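Local coordinates for hypothetical protein ST0148 (Sulfolobus tokodaii, PDB 2PD2), which is of unknown function but belongs to the DsrE/DsrF-like family, whose better-known members take part in sulfur metabolism, at residues S52-E55 with D56-K60. Residues are numbered along the deposited sequence; the frame is centred on the assembly and turned at random.
Sequences SIIE and DLIKK
Ile54 and Ile58 meet one turn apart on helix 51-59, the helix of the beta-alpha-beta unit that links parallel strands 31-36 and 63-67. The turn is alpha-helical. Ile58 N donates to Ile54 O at 3.0 Å, and Leu57 N to Ile53 O at 3.0 Å. The bond from Asp56 N to Ser52 O is more bent, with an N-H...O angle of 143°. Lys59 N closes the set on Glu55 O. CG1 of Ile58 lies anti to its carbonyl carbon (chi1 -70°), which sends the chain back along the helix. Its CG1 then sits 3.3 Å from Ile54 O, and its CD1 reaches Ile54 CG2 at 4.2 Å. Leu57 turns back in the same way, bringing CG to 3.4 Å from Ile53 O. Ile53 and Leu57 also pack on Leu17 of helix 13-26, while buried Ile54 packs on Leu44 and Ile82. The carboxylate of Glu55 pairs with Arg51, one turn earlier. Lys60 is the first residue to leave helical geometry, yet its N still bonds Asp56 O. Its side chain, extended to CE, turns at the last bond. The salt-bridged NZ meets Asp56 OD1 syn at 3.0 Å, 21° out of the carboxylate plane, and bonds OD2 weakly.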
ATOM      1  N   SER A  52     -22.111   6.412   8.878  1.00 23.11           N
ATOM      2  CA  SER A  52     -22.281   5.899  10.235  1.00 24.42           C
ATOM      3  C   SER A  52     -21.020   5.219  10.759  1.00 24.69           C
ATOM      4  O   SER A  52     -20.712   5.295  11.949  1.00 23.04           O
ATOM      5  CB  SER A  52     -23.469   4.933  10.295  1.00 28.49           C
ATOM      6  OG  SER A  52     -23.251   3.798   9.478  1.00 36.77           O
ATOM      7  N   ILE A  53     -20.281   4.559   9.875  1.00 21.78           N
ATOM      8  CA  ILE A  53     -19.055   3.897  10.294  1.00 18.20           C
ATOM      9  C   ILE A  53     -17.993   4.955  10.615  1.00 19.16           C
ATOM     10  O   ILE A  53     -17.282   4.853  11.616  1.00 21.47           O
ATOM     11  CB  ILE A  53     -18.543   2.946   9.194  1.00 23.66           C
ATOM     12  CG1 ILE A  53     -19.598   1.863   8.927  1.00 28.60           C
ATOM     13  CG2 ILE A  53     -17.226   2.323   9.618  1.00 19.07           C
ATOM     14  CD1 ILE A  53     -19.224   0.868   7.838  1.00 30.29           C
ATOM     15  N   ILE A  54     -17.889   5.970   9.765  1.00 19.18           N
ATOM     16  CA  ILE A  54     -16.930   7.050   9.980  1.00 17.35           C
ATOM     17  C   ILE A  54     -17.224   7.761  11.304  1.00 22.28           C
ATOM     18  O   ILE A  54     -16.315   8.076  12.074  1.00 19.69           O
ATOM     19  CB  ILE A  54     -16.999   8.063   8.825  1.00 20.28           C
ATOM     20  CG1 ILE A  54     -16.423   7.423   7.561  1.00 22.85           C
ATOM     21  CG2 ILE A  54     -16.238   9.341   9.182  1.00 18.24           C
ATOM     22  CD1 ILE A  54     -16.642   8.240   6.323  1.00 31.52           C
ATOM     23  N   GLU A  55     -18.504   8.005  11.564  1.00 21.21           N
ATOM     24  CA  GLU A  55     -18.921   8.669  12.793  1.00 23.66           C
ATOM     25  C   GLU A  55     -18.564   7.819  14.006  1.00 22.71           C
ATOM     26  O   GLU A  55     -18.205   8.346  15.061  1.00 25.60           O
ATOM     27  CB  GLU A  55     -20.426   8.942  12.751  1.00 25.71           C
ATOM     28  CG  GLU A  55     -20.836   9.874  11.625  1.00 29.70           C
ATOM     29  CD  GLU A  55     -22.336  10.099  11.569  1.00 34.01           C
ATOM     30  OE1 GLU A  55     -23.087   9.101  11.566  1.00 40.46           O
ATOM     31  OE2 GLU A  55     -22.760  11.270  11.521  1.00 35.41           O
ATOM     32  N   ASP A  56     -18.654   6.501  13.856  1.00 21.48           N
ATOM     33  CA  ASP A  56     -18.308   5.593  14.947  1.00 23.82           C
ATOM     34  C   ASP A  56     -16.801   5.662  15.238  1.00 20.53           C
ATOM     35  O   ASP A  56     -16.385   5.639  16.396  1.00 19.57           O
ATOM     36  CB  ASP A  56     -18.709   4.158  14.592  1.00 26.96           C
ATOM     37  CG  ASP A  56     -18.343   3.163  15.679  1.00 31.54           C
ATOM     38  OD1 ASP A  56     -18.785   3.340  16.837  1.00 33.78           O
ATOM     39  OD2 ASP A  56     -17.614   2.197  15.373  1.00 35.53           O
ATOM     40  N   LEU A  57     -15.987   5.748  14.187  1.00 19.71           N
ATOM     41  CA  LEU A  57     -14.538   5.838  14.360  1.00 16.00           C
ATOM     42  C   LEU A  57     -14.209   7.139  15.095  1.00 16.98           C
ATOM     43  O   LEU A  57     -13.327   7.181  15.956  1.00 16.34           O
ATOM     44  CB  LEU A  57     -13.828   5.817  12.999  1.00 19.41           C
ATOM     45  CG  LEU A  57     -13.962   4.538  12.158  1.00 21.61           C
ATOM     46  CD1 LEU A  57     -13.188   4.693  10.858  1.00 20.29           C
ATOM     47  CD2 LEU A  57     -13.438   3.341  12.939  1.00 24.54           C
ATOM     48  N   ILE A  58     -14.925   8.202  14.749  1.00 17.15           N
ATOM     49  CA  ILE A  58     -14.713   9.497  15.387  1.00 21.22           C
ATOM     50  C   ILE A  58     -15.050   9.381  16.873  1.00 21.92           C
ATOM     51  O   ILE A  58     -14.354   9.929  17.731  1.00 21.68           O
ATOM     52  CB  ILE A  58     -15.586  10.588  14.720  1.00 20.80           C
ATOM     53  CG1 ILE A  58     -15.051  10.868  13.311  1.00 24.50           C
ATOM     54  CG2 ILE A  58     -15.596  11.864  15.574  1.00 18.00           C
ATOM     55  CD1 ILE A  58     -15.837  11.899  12.533  1.00 26.06           C
ATOM     56  N   LYS A  59     -16.114   8.646  17.170  1.00 24.39           N
ATOM     57  CA  LYS A  59     -16.540   8.440  18.551  1.00 26.02           C
ATOM     58  C   LYS A  59     -15.417   7.731  19.316  1.00 23.76           C
ATOM     59  O   LYS A  59     -15.156   8.024  20.482  1.00 23.15           O
ATOM     60  CB  LYS A  59     -17.811   7.587  18.575  1.00 28.33           C
ATOM     61  CG  LYS A  59     -18.439   7.404  19.949  1.00 40.54           C
ATOM     62  CD  LYS A  59     -19.171   8.656  20.407  1.00 51.15           C
ATOM     63  CE  LYS A  59     -19.923   8.401  21.710  1.00 58.62           C
ATOM     64  NZ  LYS A  59     -20.705   9.588  22.159  1.00 61.84           N
ATOM     65  N   LYS A  60     -14.754   6.798  18.643  1.00 21.17           N
ATOM     66  CA  LYS A  60     -13.663   6.043  19.243  1.00 21.79           C
ATOM     67  C   LYS A  60     -12.370   6.870  19.323  1.00 20.60           C
ATOM     68  O   LYS A  60     -11.287   6.336  19.570  1.00 21.15           O
ATOM     69  CB  LYS A  60     -13.439   4.754  18.442  1.00 24.33           C
ATOM     70  CG  LYS A  60     -14.550   3.712  18.644  1.00 25.20           C
ATOM     71  CD  LYS A  60     -14.399   2.526  17.703  1.00 22.98           C
ATOM     72  CE  LYS A  60     -15.260   1.338  18.141  1.00 27.43           C
ATOM     73  NZ  LYS A  60     -16.713   1.652  18.227  1.00 29.39           N
TER